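Local coordinates for pumilio homology domain family member 4 (Saccharomyces cerevisiae, PDB 3BWT), which binds mRNA through its Pumilio homology domain, a curved stack of helical repeats that recognises single-stranded RNA, at residues A[81-84]-A[85-89]; A[93-96]-A[97-100]; A[209-212]-A[213-216]; A[220-223]-A[224-228]. One frame throughout, in Å; residues are numbered along the deposited sequence.

Interaction 1: residues A[81-84]-A[85-89]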
ATOM      1  N   LYS A  81     -14.550  13.352  19.584  1.00 22.55           N
ATOM      2  CA  LYS A  81     -15.163  12.586  20.674  1.00 28.75           C
ATOM      3  C   LYS A  81     -16.518  11.996  20.296  1.00 21.71           C
ATOM      4  O   LYS A  81     -16.840  10.878  20.684  1.00 25.75           O
ATOM      5  CB  LYS A  81     -15.272  13.414  21.958  1.00 32.37           C
ATOM      6  CG  LYS A  81     -13.929  13.642  22.662  1.00 37.70           C
ATOM      7  CD  LYS A  81     -14.079  14.479  23.940  1.00 40.39           C
ATOM      8  CE  LYS A  81     -12.739  14.656  24.658  1.00 42.68           C
ATOM      9  NZ  LYS A  81     -12.892  15.344  25.976  1.00 34.63           N
ATOM     10  N   ILE A  82     -17.296  12.745  19.527  1.00 19.58           N
ATOM     11  CA  ILE A  82     -18.625  12.319  19.133  1.00 19.96           C
ATOM     12  C   ILE A  82     -18.555  11.195  18.112  1.00 22.96           C
ATOM     13  O   ILE A  82     -19.325  10.224  18.176  1.00 21.07           O
ATOM     14  CB  ILE A  82     -19.430  13.503  18.534  1.00 29.05           C
ATOM     15  CG1 ILE A  82     -19.857  14.478  19.642  1.00 26.41           C
ATOM     16  CG2 ILE A  82     -20.637  13.006  17.742  1.00 16.68           C
ATOM     17  CD1 ILE A  82     -20.619  15.694  19.140  1.00 20.12           C
ATOM     18  N   SER A  83     -17.623  11.320  17.171  1.00 22.56           N
ATOM     19  CA  SER A  83     -17.522  10.338  16.098  1.00 20.40           C
ATOM     20  C   SER A  83     -16.765   9.076  16.499  1.00 18.52           C
ATOM     21  O   SER A  83     -17.025   8.009  15.949  1.00 19.32           O
ATOM     22  CB  SER A  83     -16.911  10.959  14.840  1.00 19.47           C
ATOM     23  OG  SER A  83     -15.656  11.538  15.114  1.00 18.31           O
ATOM     24  N   SER A  84     -15.866   9.190  17.476  1.00 18.19           N
ATOM     25  CA  SER A  84     -14.929   8.105  17.799  1.00 18.80           C
ATOM     26  C   SER A  84     -15.553   6.734  18.071  1.00 18.11           C
ATOM     27  O   SER A  84     -14.984   5.720  17.690  1.00 20.74           O
ATOM     28  CB  SER A  84     -13.986   8.496  18.940  1.00 20.31           C
ATOM     29  OG  SER A  84     -14.700   8.770  20.133  1.00 26.32           O
ATOM     30  N   PRO A  85     -16.711   6.692  18.743  1.00 18.82           N
ATOM     31  CA  PRO A  85     -17.376   5.405  18.981  1.00 18.03           C
ATOM     32  C   PRO A  85     -17.941   4.768  17.702  1.00 18.07           C
ATOM     33  O   PRO A  85     -18.412   3.635  17.728  1.00 17.55           O
ATOM     34  CB  PRO A  85     -18.534   5.778  19.916  1.00 17.13           C
ATOM     35  CG  PRO A  85     -18.144   7.088  20.516  1.00 16.85           C
ATOM     36  CD  PRO A  85     -17.384   7.796  19.452  1.00 18.84           C
ATOM     37  N   HIS A  86     -17.899   5.490  16.594  1.00 17.45           N
ATOM     38  CA  HIS A  86     -18.504   4.995  15.374  1.00 17.31           C
ATOM     39  C   HIS A  86     -17.490   4.883  14.247  1.00 17.76           C
ATOM     40  O   HIS A  86     -17.838   4.902  13.072  1.00 16.23           O
ATOM     41  CB  HIS A  86     -19.652   5.906  14.978  1.00 17.20           C
ATOM     42  CG  HIS A  86     -20.692   6.025  16.037  1.00 17.96           C
ATOM     43  ND1 HIS A  86     -20.747   7.090  16.910  1.00 19.36           N
ATOM     44  CD2 HIS A  86     -21.695   5.192  16.394  1.00 17.85           C
ATOM     45  CE1 HIS A  86     -21.755   6.915  17.746  1.00 18.46           C
ATOM     46  NE2 HIS A  86     -22.347   5.774  17.450  1.00 17.16           N
ATOM     47  N   PHE A  87     -16.227   4.753  14.623  1.00 17.49           N
ATOM     48  CA  PHE A  87     -15.157   4.744  13.648  1.00 17.73           C
ATOM     49  C   PHE A  87     -15.264   3.580  12.675  1.00 17.72           C
ATOM     50  O   PHE A  87     -14.953   3.738  11.502  1.00 19.01           O
ATOM     51  CB  PHE A  87     -13.800   4.765  14.345  1.00 17.81           C
ATOM     52  CG  PHE A  87     -13.311   6.142  14.643  1.00 17.35           C
ATOM     53  CD1 PHE A  87     -14.104   7.242  14.358  1.00 17.41           C
ATOM     54  CD2 PHE A  87     -12.072   6.342  15.220  1.00 17.18           C
ATOM     55  CE1 PHE A  87     -13.661   8.524  14.632  1.00 17.82           C
ATOM     56  CE2 PHE A  87     -11.625   7.613  15.503  1.00 17.13           C
ATOM     57  CZ  PHE A  87     -12.419   8.710  15.211  1.00 17.50           C
ATOM     58  N   VAL A  88     -15.709   2.421  13.150  1.00 17.68           N
ATOM     59  CA  VAL A  88     -15.858   1.261  12.271  1.00 17.51           C
ATOM     60  C   VAL A  88     -16.901   1.547  11.199  1.00 17.53           C
ATOM     61  O   VAL A  88     -16.665   1.351  10.010  1.00 17.58           O
ATOM     62  CB  VAL A  88     -16.253  -0.019  13.047  1.00 17.08           C
ATOM     63  CG1 VAL A  88     -16.758  -1.077  12.098  1.00 16.23           C
ATOM     64  CG2 VAL A  88     -15.070  -0.544  13.842  1.00 17.29           C
ATOM     65  N   GLU A  89     -18.061   2.014  11.634  1.00 18.51           N
ATOM     66  CA  GLU A  89     -19.123   2.360  10.712  1.00 18.25           C
ATOM     67  C   GLU A  89     -18.627   3.368   9.685  1.00 17.04           C
ATOM     68  O   GLU A  89     -18.900   3.239   8.495  1.00 16.23           O
ATOM     69  CB  GLU A  89     -20.309   2.942  11.476  1.00 18.78           C
ATOM     70  CG  GLU A  89     -21.424   3.431  10.580  1.00 18.19           C
ATOM     71  CD  GLU A  89     -22.431   4.279  11.315  1.00 24.60           C
ATOM     72  OE1 GLU A  89     -22.435   4.284  12.576  1.00 24.50           O
ATOM     73  OE2 GLU A  89     -23.213   4.949  10.617  1.00 24.67           O
TER
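A chi1 of -88° folds the Phe87 side chain back along the chain until one face of its ring meets the backbone of Ser84. Ser84 itself holds OG between its backbone N and carbonyl carbon, chi1 61°, so that the hydroxyl looks back toward the preceding turn. Across the face the contact is a CH-pi interaction: Ser84 CA stands 3.6 Å from the centroid of the Phe87 ring, 18° off the normal. Ser84 OG donates to Lys81 O at 3.1 Å, arriving from above the carbonyl plane instead of along a lone pair. This suits the place, since Pro85, lacking an N-H, cannot serve that carbonyl as a donor and brings only its CD there, 3.4 Å from Lys81 O. The backbone then turns on His86 N, which donates to Ser83 O at 2.7 Å, while Phe87 N reaches Ser84 O only weakly at 3.4 Å. Ser83 lays its OG 3.6 Å from Phe87 CE1, but its hydrogen bond runs back to Leu79 O. This is the tight connection between helices 73-83 and 87-92, with His86 as N-cap residue, and Phe87 continues inward to Leu100 and Leu120. The turn thus combines one short N-H...O bond, one weak one and a CH-pi contact, so the phenylalanine packs on backbone and needs no polar partner.

Interaction 2: residues A[93-96]-A[97-100]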
ATOM      1  N   ASN A  93     -17.535   2.973   5.219  1.00 16.23           N
ATOM      2  CA  ASN A  93     -18.245   3.805   4.252  1.00 16.23           C
ATOM      3  C   ASN A  93     -17.288   4.507   3.287  1.00 17.80           C
ATOM      4  O   ASN A  93     -16.244   5.023   3.697  1.00 16.23           O
ATOM      5  CB  ASN A  93     -19.100   4.832   5.014  1.00 16.89           C
ATOM      6  CG  ASN A  93     -19.842   5.798   4.101  1.00 17.55           C
ATOM      7  OD1 ASN A  93     -19.270   6.753   3.579  1.00 16.23           O
ATOM      8  ND2 ASN A  93     -21.135   5.577   3.949  1.00 16.23           N
ATOM      9  N   PRO A  94     -17.643   4.534   1.996  1.00 17.11           N
ATOM     10  CA  PRO A  94     -16.754   5.123   0.992  1.00 17.11           C
ATOM     11  C   PRO A  94     -16.441   6.588   1.310  1.00 17.54           C
ATOM     12  O   PRO A  94     -15.353   7.061   0.997  1.00 17.93           O
ATOM     13  CB  PRO A  94     -17.574   5.042  -0.300  1.00 17.18           C
ATOM     14  CG  PRO A  94     -18.747   4.207   0.001  1.00 16.23           C
ATOM     15  CD  PRO A  94     -18.980   4.262   1.460  1.00 16.23           C
ATOM     16  N   HIS A  95     -17.392   7.282   1.929  1.00 16.23           N
ATOM     17  CA  HIS A  95     -17.249   8.691   2.273  1.00 18.04           C
ATOM     18  C   HIS A  95     -16.692   8.865   3.684  1.00 18.79           C
ATOM     19  O   HIS A  95     -15.719   9.590   3.891  1.00 20.03           O
ATOM     20  CB  HIS A  95     -18.602   9.388   2.170  1.00 20.76           C
ATOM     21  CG  HIS A  95     -19.411   8.957   0.986  1.00 20.25           C
ATOM     22  ND1 HIS A  95     -19.008   9.185  -0.314  1.00 19.75           N
ATOM     23  CD2 HIS A  95     -20.597   8.311   0.905  1.00 17.86           C
ATOM     24  CE1 HIS A  95     -19.913   8.698  -1.142  1.00 17.70           C
ATOM     25  NE2 HIS A  95     -20.886   8.161  -0.428  1.00 17.39           N
ATOM     26  N   GLY A  96     -17.322   8.199   4.646  1.00 17.21           N
ATOM     27  CA  GLY A  96     -16.788   8.097   5.985  1.00 17.04           C
ATOM     28  C   GLY A  96     -15.276   7.923   6.032  1.00 18.15           C
ATOM     29  O   GLY A  96     -14.593   8.608   6.794  1.00 19.03           O
ATOM     30  N   THR A  97     -14.743   7.015   5.224  1.00 17.23           N
ATOM     31  CA  THR A  97     -13.307   6.802   5.199  1.00 17.86           C
ATOM     32  C   THR A  97     -12.549   8.048   4.744  1.00 19.28           C
ATOM     33  O   THR A  97     -11.424   8.274   5.158  1.00 18.39           O
ATOM     34  CB  THR A  97     -12.901   5.604   4.303  1.00 21.14           C
ATOM     35  OG1 THR A  97     -11.496   5.349   4.448  1.00 17.76           O
ATOM     36  CG2 THR A  97     -13.200   5.885   2.828  1.00 18.80           C
ATOM     37  N   ARG A  98     -13.150   8.857   3.883  1.00 19.47           N
ATOM     38  CA  ARG A  98     -12.459  10.061   3.433  1.00 21.35           C
ATOM     39  C   ARG A  98     -12.533  11.166   4.489  1.00 24.65           C
ATOM     40  O   ARG A  98     -11.557  11.888   4.730  1.00 22.74           O
ATOM     41  CB  ARG A  98     -12.956  10.526   2.054  1.00 21.12           C
ATOM     42  CG  ARG A  98     -12.171   9.874   0.908  1.00 37.00           C
ATOM     43  CD  ARG A  98     -12.497  10.458  -0.455  1.00 59.14           C
ATOM     44  NE  ARG A  98     -13.619   9.781  -1.106  1.00 55.29           N
ATOM     45  CZ  ARG A  98     -14.890  10.161  -0.991  1.00 52.10           C
ATOM     46  NH1 ARG A  98     -15.198  11.214  -0.240  1.00 29.78           N
ATOM     47  NH2 ARG A  98     -15.855   9.490  -1.622  1.00 48.93           N
ATOM     48  N   ALA A  99     -13.682  11.271   5.143  1.00 22.04           N
ATOM     49  CA  ALA A  99     -13.846  12.242   6.206  1.00 19.57           C
ATOM     50  C   ALA A  99     -12.926  11.902   7.375  1.00 19.34           C
ATOM     51  O   ALA A  99     -12.375  12.787   8.016  1.00 20.27           O
ATOM     52  CB  ALA A  99     -15.281  12.275   6.656  1.00 17.77           C
ATOM     53  N   LEU A 100     -12.764  10.614   7.651  1.00 20.25           N
ATOM     54  CA  LEU A 100     -12.008  10.181   8.822  1.00 18.98           C
ATOM     55  C   LEU A 100     -10.506  10.265   8.576  1.00 20.12           C
ATOM     56  O   LEU A 100      -9.725  10.418   9.514  1.00 19.55           O
ATOM     57  CB  LEU A 100     -12.411   8.765   9.218  1.00 18.82           C
ATOM     58  CG  LEU A 100     -11.699   8.076  10.383  1.00 17.82           C
ATOM     59  CD1 LEU A 100     -11.605   8.982  11.573  1.00 17.57           C
ATOM     60  CD2 LEU A 100     -12.454   6.822  10.738  1.00 17.78           C
TER
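Arg98 and His95 meet at the start of helix 96-106, where Asn93 forms an Asx turn and caps the helix. From Arg98 CB, which lies 3.4 Å from His95 O, the chain runs out extended and then bends at chi3, -89°, turning the guanidinium back over the capping loop. NE comes to 3.9 Å from Pro94 O, and CZ follows over the same carbonyl, so that Pro94 O lies against one face of the flat group, toward its rim. NH1 passes 4.1 Å from His95 CA. NH2, at the tip, makes a weak hydrogen bond to His95 ND1 of 3.4 Å, meeting the imidazole at its edge; the ring and guanidinium planes are 62° apart. The guanidinium thus borders the helix start, and the arginine also packs on Asn61, Tyr62 and Gln65 of helix 60-70, the preceding layer of the Pumilio stack. Beneath it the cap is firm. Asn93 OD1 accepts from His95 N at 2.6 Å and from Gly96 N at 2.7 Å, the two donors coming from opposite faces of the amide plane, and Asn93 O takes Thr97 N at 2.9 Å. Asparagine suits this place because one short side chain serves two successive N-H groups at the entry to the helix. Buried Gly96 gives its O to Leu100 N, and Thr97 OG1 hydrogen-bonds to Asn132 O of the next repeat's loop.

Interaction 3: residues A[209-212]-A[213-216]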
ATOM      1  N   VAL A 209       6.885  -9.186  -0.222  1.00 18.93           N
ATOM      2  CA  VAL A 209       8.241  -9.691  -0.277  1.00 18.68           C
ATOM      3  C   VAL A 209       9.104  -8.811  -1.179  1.00 19.68           C
ATOM      4  O   VAL A 209      10.273  -8.551  -0.882  1.00 22.02           O
ATOM      5  CB  VAL A 209       8.262 -11.149  -0.761  1.00 18.67           C
ATOM      6  CG1 VAL A 209       9.684 -11.673  -0.833  1.00 17.27           C
ATOM      7  CG2 VAL A 209       7.425 -12.013   0.163  1.00 18.19           C
ATOM      8  N   GLN A 210       8.525  -8.340  -2.277  1.00 21.24           N
ATOM      9  CA  GLN A 210       9.237  -7.430  -3.169  1.00 18.83           C
ATOM     10  C   GLN A 210       9.482  -6.080  -2.509  1.00 20.52           C
ATOM     11  O   GLN A 210      10.511  -5.450  -2.720  1.00 21.90           O
ATOM     12  CB  GLN A 210       8.432  -7.186  -4.435  1.00 18.37           C
ATOM     13  CG  GLN A 210       8.174  -8.399  -5.309  1.00 18.02           C
ATOM     14  CD  GLN A 210       7.549  -7.985  -6.633  1.00 17.76           C
ATOM     15  OE1 GLN A 210       8.140  -7.216  -7.388  1.00 17.18           O
ATOM     16  NE2 GLN A 210       6.340  -8.463  -6.903  1.00 18.50           N
ATOM     17  N   TYR A 211       8.518  -5.619  -1.724  1.00 20.24           N
ATOM     18  CA  TYR A 211       8.590  -4.274  -1.201  1.00 18.84           C
ATOM     19  C   TYR A 211       9.725  -4.141  -0.188  1.00 20.50           C
ATOM     20  O   TYR A 211      10.351  -3.088  -0.072  1.00 20.43           O
ATOM     21  CB  TYR A 211       7.251  -3.862  -0.594  1.00 18.75           C
ATOM     22  CG  TYR A 211       7.076  -2.362  -0.553  1.00 18.38           C
ATOM     23  CD1 TYR A 211       7.108  -1.611  -1.723  1.00 18.21           C
ATOM     24  CD2 TYR A 211       6.903  -1.699   0.651  1.00 18.13           C
ATOM     25  CE1 TYR A 211       6.959  -0.246  -1.693  1.00 18.97           C
ATOM     26  CE2 TYR A 211       6.759  -0.327   0.694  1.00 20.53           C
ATOM     27  CZ  TYR A 211       6.786   0.395  -0.480  1.00 21.79           C
ATOM     28  OH  TYR A 211       6.644   1.762  -0.437  1.00 21.32           O
ATOM     29  N   ILE A 212       9.987  -5.215   0.543  1.00 21.16           N
ATOM     30  CA  ILE A 212      11.078  -5.228   1.498  1.00 19.96           C
ATOM     31  C   ILE A 212      12.361  -4.910   0.766  1.00 20.06           C
ATOM     32  O   ILE A 212      13.166  -4.114   1.226  1.00 21.02           O
ATOM     33  CB  ILE A 212      11.224  -6.606   2.156  1.00 21.06           C
ATOM     34  CG1 ILE A 212      10.000  -6.900   3.022  1.00 17.90           C
ATOM     35  CG2 ILE A 212      12.545  -6.696   2.953  1.00 17.69           C
ATOM     36  CD1 ILE A 212       9.964  -8.305   3.568  1.00 17.86           C
ATOM     37  N   ILE A 213      12.538  -5.544  -0.387  1.00 21.56           N
ATOM     38  CA  ILE A 213      13.738  -5.357  -1.186  1.00 19.34           C
ATOM     39  C   ILE A 213      13.770  -3.961  -1.788  1.00 20.33           C
ATOM     40  O   ILE A 213      14.781  -3.276  -1.733  1.00 23.24           O
ATOM     41  CB  ILE A 213      13.814  -6.409  -2.280  1.00 18.46           C
ATOM     42  CG1 ILE A 213      13.803  -7.796  -1.639  1.00 19.17           C
ATOM     43  CG2 ILE A 213      15.058  -6.214  -3.131  1.00 19.75           C
ATOM     44  CD1 ILE A 213      14.014  -8.926  -2.609  1.00 19.11           C
ATOM     45  N   THR A 214      12.648  -3.543  -2.351  1.00 20.43           N
ATOM     46  CA  THR A 214      12.488  -2.184  -2.849  1.00 21.15           C
ATOM     47  C   THR A 214      12.968  -1.143  -1.845  1.00 22.65           C
ATOM     48  O   THR A 214      13.701  -0.213  -2.188  1.00 22.54           O
ATOM     49  CB  THR A 214      11.007  -1.911  -3.170  1.00 19.98           C
ATOM     50  OG1 THR A 214      10.653  -2.625  -4.358  1.00 21.00           O
ATOM     51  CG2 THR A 214      10.744  -0.417  -3.368  1.00 16.73           C
ATOM     52  N   LYS A 215      12.542  -1.317  -0.601  1.00 22.69           N
ATOM     53  CA  LYS A 215      12.816  -0.364   0.462  1.00 23.86           C
ATOM     54  C   LYS A 215      14.287  -0.367   0.836  1.00 26.41           C
ATOM     55  O   LYS A 215      14.928   0.688   0.918  1.00 27.24           O
ATOM     56  CB  LYS A 215      11.943  -0.680   1.680  1.00 22.48           C
ATOM     57  CG  LYS A 215      10.617   0.065   1.673  1.00 24.09           C
ATOM     58  CD  LYS A 215      10.792   1.444   2.325  1.00 28.14           C
ATOM     59  CE  LYS A 215       9.894   2.495   1.700  1.00 25.40           C
ATOM     60  NZ  LYS A 215      10.284   3.881   2.079  1.00 27.73           N
ATOM     61  N   GLU A 216      14.823  -1.558   1.058  1.00 23.47           N
ATOM     62  CA  GLU A 216      16.237  -1.697   1.350  1.00 24.59           C
ATOM     63  C   GLU A 216      17.108  -1.144   0.229  1.00 27.26           C
ATOM     64  O   GLU A 216      18.150  -0.542   0.491  1.00 32.42           O
ATOM     65  CB  GLU A 216      16.580  -3.151   1.636  1.00 21.28           C
ATOM     66  CG  GLU A 216      15.962  -3.625   2.907  1.00 17.78           C
ATOM     67  CD  GLU A 216      16.639  -4.839   3.449  1.00 18.61           C
ATOM     68  OE1 GLU A 216      17.233  -5.583   2.649  1.00 19.76           O
ATOM     69  OE2 GLU A 216      16.569  -5.054   4.677  1.00 19.02           O
TER
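Tyr211 and Lys215, one turn apart in the middle of helix 205-219 of Pumilio 6, lie alongside each other and point the same way. The tyrosine has CG anti to the backbone N, chi1 -157°, which brings its ring alongside the following turn, where Lys215 CG sits over one face, 4.0 Å from Tyr211 CE2. Bends at chi2 and chi3 keep the lysine chain beside the ring, with CE 4.0 Å from Tyr211 OH, before NZ pairs with Glu218. Thr214 comes obliquely to the same ring, its CG2 4.1 Å from CE1 of Tyr211. A long aliphatic chain and a branched methyl are suited to an aromatic wall of this kind. Tyr211 OH hydrogen-bonds to Asp178, and an alanine in place of Tyr211 would probably leave that carboxylate without this hydroxyl and the Lys215 chain without the ring that flanks it. The backbone beneath is regular alpha-helix: Thr214 N donates to Gln210 O at 2.9 Å in the carbonyl plane, while Thr214 OG1 bonds to Lys251. The apolar side faces the fold: Val209, Ile212 and Ile213 pack on helix 224-232, Val209 also on helix 196-200 and, with Ile213, on helix 245-253, while Tyr211 and Ile212 reach back to helix 169-179.

Interaction 4: residues A[220-223]-A[224-228]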
ATOM      1  N   ASN A 220      20.125   1.710   0.192  1.00 38.59           N
ATOM      2  CA  ASN A 220      21.451   1.154  -0.077  1.00 40.95           C
ATOM      3  C   ASN A 220      22.019   0.441   1.143  1.00 28.94           C
ATOM      4  O   ASN A 220      23.231   0.315   1.294  1.00 35.78           O
ATOM      5  CB  ASN A 220      22.409   2.241  -0.570  1.00 34.48           C
ATOM      6  CG  ASN A 220      21.909   2.928  -1.828  1.00 40.24           C
ATOM      7  OD1 ASN A 220      21.613   4.122  -1.820  1.00 49.88           O
ATOM      8  ND2 ASN A 220      21.797   2.171  -2.914  1.00 31.10           N
ATOM      9  N   LYS A 221      21.126  -0.031   2.004  1.00 27.52           N
ATOM     10  CA  LYS A 221      21.508  -0.782   3.193  1.00 28.03           C
ATOM     11  C   LYS A 221      20.753  -2.107   3.168  1.00 32.50           C
ATOM     12  O   LYS A 221      19.525  -2.123   3.263  1.00 32.01           O
ATOM     13  CB  LYS A 221      21.114   0.011   4.432  1.00 26.93           C
ATOM     14  CG  LYS A 221      22.069  -0.075   5.595  1.00 29.19           C
ATOM     15  CD  LYS A 221      22.040   1.255   6.353  1.00 41.68           C
ATOM     16  CE  LYS A 221      22.962   1.271   7.566  1.00 40.75           C
ATOM     17  NZ  LYS A 221      22.828   2.564   8.302  1.00 45.13           N
ATOM     18  N   TYR A 222      21.480  -3.214   3.045  1.00 27.99           N
ATOM     19  CA  TYR A 222      20.850  -4.508   2.796  1.00 22.39           C
ATOM     20  C   TYR A 222      20.908  -5.476   3.972  1.00 24.95           C
ATOM     21  O   TYR A 222      21.981  -5.815   4.466  1.00 28.82           O
ATOM     22  CB  TYR A 222      21.439  -5.143   1.540  1.00 20.10           C
ATOM     23  CG  TYR A 222      21.270  -4.265   0.329  1.00 23.03           C
ATOM     24  CD1 TYR A 222      22.169  -3.241   0.055  1.00 27.38           C
ATOM     25  CD2 TYR A 222      20.198  -4.437  -0.529  1.00 21.05           C
ATOM     26  CE1 TYR A 222      22.007  -2.424  -1.055  1.00 25.89           C
ATOM     27  CE2 TYR A 222      20.027  -3.628  -1.632  1.00 19.63           C
ATOM     28  CZ  TYR A 222      20.931  -2.626  -1.893  1.00 24.95           C
ATOM     29  OH  TYR A 222      20.752  -1.824  -2.996  1.00 24.83           O
ATOM     30  N   ASP A 223      19.734  -5.919   4.409  1.00 21.52           N
ATOM     31  CA  ASP A 223      19.622  -6.859   5.513  1.00 22.54           C
ATOM     32  C   ASP A 223      18.678  -7.996   5.122  1.00 26.94           C
ATOM     33  O   ASP A 223      19.121  -9.124   4.897  1.00 27.50           O
ATOM     34  CB  ASP A 223      19.140  -6.147   6.787  1.00 19.79           C
ATOM     35  CG  ASP A 223      18.865  -7.108   7.938  1.00 23.14           C
ATOM     36  OD1 ASP A 223      18.962  -8.337   7.733  1.00 24.01           O
ATOM     37  OD2 ASP A 223      18.544  -6.637   9.054  1.00 22.47           O
ATOM     38  N   TYR A 224      17.379  -7.701   5.037  1.00 24.41           N
ATOM     39  CA  TYR A 224      16.387  -8.736   4.753  1.00 21.35           C
ATOM     40  C   TYR A 224      16.453  -9.184   3.298  1.00 27.49           C
ATOM     41  O   TYR A 224      16.099 -10.317   2.970  1.00 25.07           O
ATOM     42  CB  TYR A 224      14.979  -8.282   5.148  1.00 19.67           C
ATOM     43  CG  TYR A 224      14.817  -8.116   6.645  1.00 22.70           C
ATOM     44  CD1 TYR A 224      14.600  -9.217   7.467  1.00 19.64           C
ATOM     45  CD2 TYR A 224      14.913  -6.856   7.241  1.00 20.41           C
ATOM     46  CE1 TYR A 224      14.472  -9.069   8.840  1.00 21.32           C
ATOM     47  CE2 TYR A 224      14.783  -6.696   8.604  1.00 19.46           C
ATOM     48  CZ  TYR A 224      14.564  -7.805   9.402  1.00 24.05           C
ATOM     49  OH  TYR A 224      14.441  -7.644  10.765  1.00 24.84           O
ATOM     50  N   THR A 225      16.926  -8.299   2.427  1.00 19.95           N
ATOM     51  CA  THR A 225      17.137  -8.670   1.046  1.00 20.02           C
ATOM     52  C   THR A 225      18.004  -9.924   1.003  1.00 23.24           C
ATOM     53  O   THR A 225      17.665 -10.909   0.357  1.00 24.32           O
ATOM     54  CB  THR A 225      17.818  -7.530   0.270  1.00 23.11           C
ATOM     55  OG1 THR A 225      16.922  -6.413   0.181  1.00 23.87           O
ATOM     56  CG2 THR A 225      18.193  -7.980  -1.127  1.00 19.73           C
ATOM     57  N   HIS A 226      19.127  -9.891   1.709  1.00 28.31           N
ATOM     58  CA  HIS A 226      20.047 -11.019   1.700  1.00 25.76           C
ATOM     59  C   HIS A 226      19.409 -12.261   2.304  1.00 25.23           C
ATOM     60  O   HIS A 226      19.605 -13.371   1.811  1.00 27.34           O
ATOM     61  CB  HIS A 226      21.356 -10.674   2.419  1.00 20.68           C
ATOM     62  CG  HIS A 226      22.216  -9.700   1.676  1.00 25.79           C
ATOM     63  ND1 HIS A 226      22.576  -8.474   2.196  1.00 26.32           N
ATOM     64  CD2 HIS A 226      22.784  -9.768   0.447  1.00 23.43           C
ATOM     65  CE1 HIS A 226      23.332  -7.832   1.323  1.00 26.44           C
ATOM     66  NE2 HIS A 226      23.471  -8.593   0.251  1.00 24.25           N
ATOM     67  N   LYS A 227      18.639 -12.080   3.369  1.00 25.34           N
ATOM     68  CA  LYS A 227      18.003 -13.225   4.018  1.00 29.17           C
ATOM     69  C   LYS A 227      16.919 -13.872   3.133  1.00 27.02           C
ATOM     70  O   LYS A 227      16.762 -15.097   3.120  1.00 24.60           O
ATOM     71  CB  LYS A 227      17.457 -12.827   5.387  1.00 25.14           C
ATOM     72  CG  LYS A 227      18.549 -12.478   6.397  1.00 24.20           C
ATOM     73  CD  LYS A 227      17.951 -12.101   7.754  1.00 31.69           C
ATOM     74  CE  LYS A 227      19.022 -11.732   8.782  1.00 22.79           C
ATOM     75  NZ  LYS A 227      18.460 -11.353  10.098  1.00 20.53           N
ATOM     76  N   ILE A 228      16.195 -13.045   2.382  1.00 24.13           N
ATOM     77  CA  ILE A 228      15.210 -13.532   1.425  1.00 22.12           C
ATOM     78  C   ILE A 228      15.894 -14.308   0.312  1.00 28.33           C
ATOM     79  O   ILE A 228      15.525 -15.445   0.015  1.00 29.54           O
ATOM     80  CB  ILE A 228      14.427 -12.381   0.773  1.00 21.36           C
ATOM     81  CG1 ILE A 228      13.545 -11.670   1.797  1.00 19.02           C
ATOM     82  CG2 ILE A 228      13.583 -12.898  -0.378  1.00 18.55           C
ATOM     83  CD1 ILE A 228      12.974 -10.386   1.276  1.00 17.99           C
TER
HETATM   84  O   HOH W   1      17.577  -7.157  12.234  1.00 27.81           O
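Asp223 lays its carboxylate over one face of the Tyr224 ring, the two planes only 13° apart, with OD2 3.8 Å from Tyr224 CE2. It holds the N-cap position of helix 224-232, yet its side chain makes no capping bond; Glu216 supplies the acceptors instead, OE2 taking Tyr224 N, and OE1 taking Asp223 N and pairing with Thr225 OG1. With chi1 at 174°, the Asp223 carboxylate is turned to other partners. OD1 forms a long salt bridge of 3.9 Å with Lys227 NZ, and OD2 shares a weakly held water with Tyr224 OH, a hydroxyl whose stronger bond goes to Asp190. Asp223 O accepts two weak bonds, from His226 N at 3.3 Å and from Lys227 N at 3.4 Å. A leucine in place of Asp223 would probably leave Lys227 without this negative mate and the water without one of its acceptors. Tyr222 CB abuts His226 CE1 at 3.3 Å, and Thr225 meets the edge of the Tyr222 ring. Tyr222 also packs on helix 205-219, and His226 with it on helix 256-279, while Tyr224 and Lys227 lean on helix 182-193, so the loop and the first turn of helix 224-232 together touch three neighbouring helices.

How the interactions relate
All four contacts are local, and they fall into two touching pairs on consecutive helices. Interactions 1 and 2 meet through Phe87 CE1 and Leu100 CD1, 3.7 Å apart, a purely apolar join between helices 87-92 and 96-106 of Pumilio 3. Interactions 3 and 4 join helices 205-219 and 224-232 of Pumilio 6 by a polar route, through Glu216. Interaction 3 lies nearest the chain's centre and has no exposed residue, being mid-helix; the other three sit at helix starts and mix buried with exposed residues. Their chemistry differs: an asparagine side chain caps in 93-96, a glutamate of the preceding helix serves 220-228, and in 81-89 the turn rests on backbone carbonyls, one bond short and one weak.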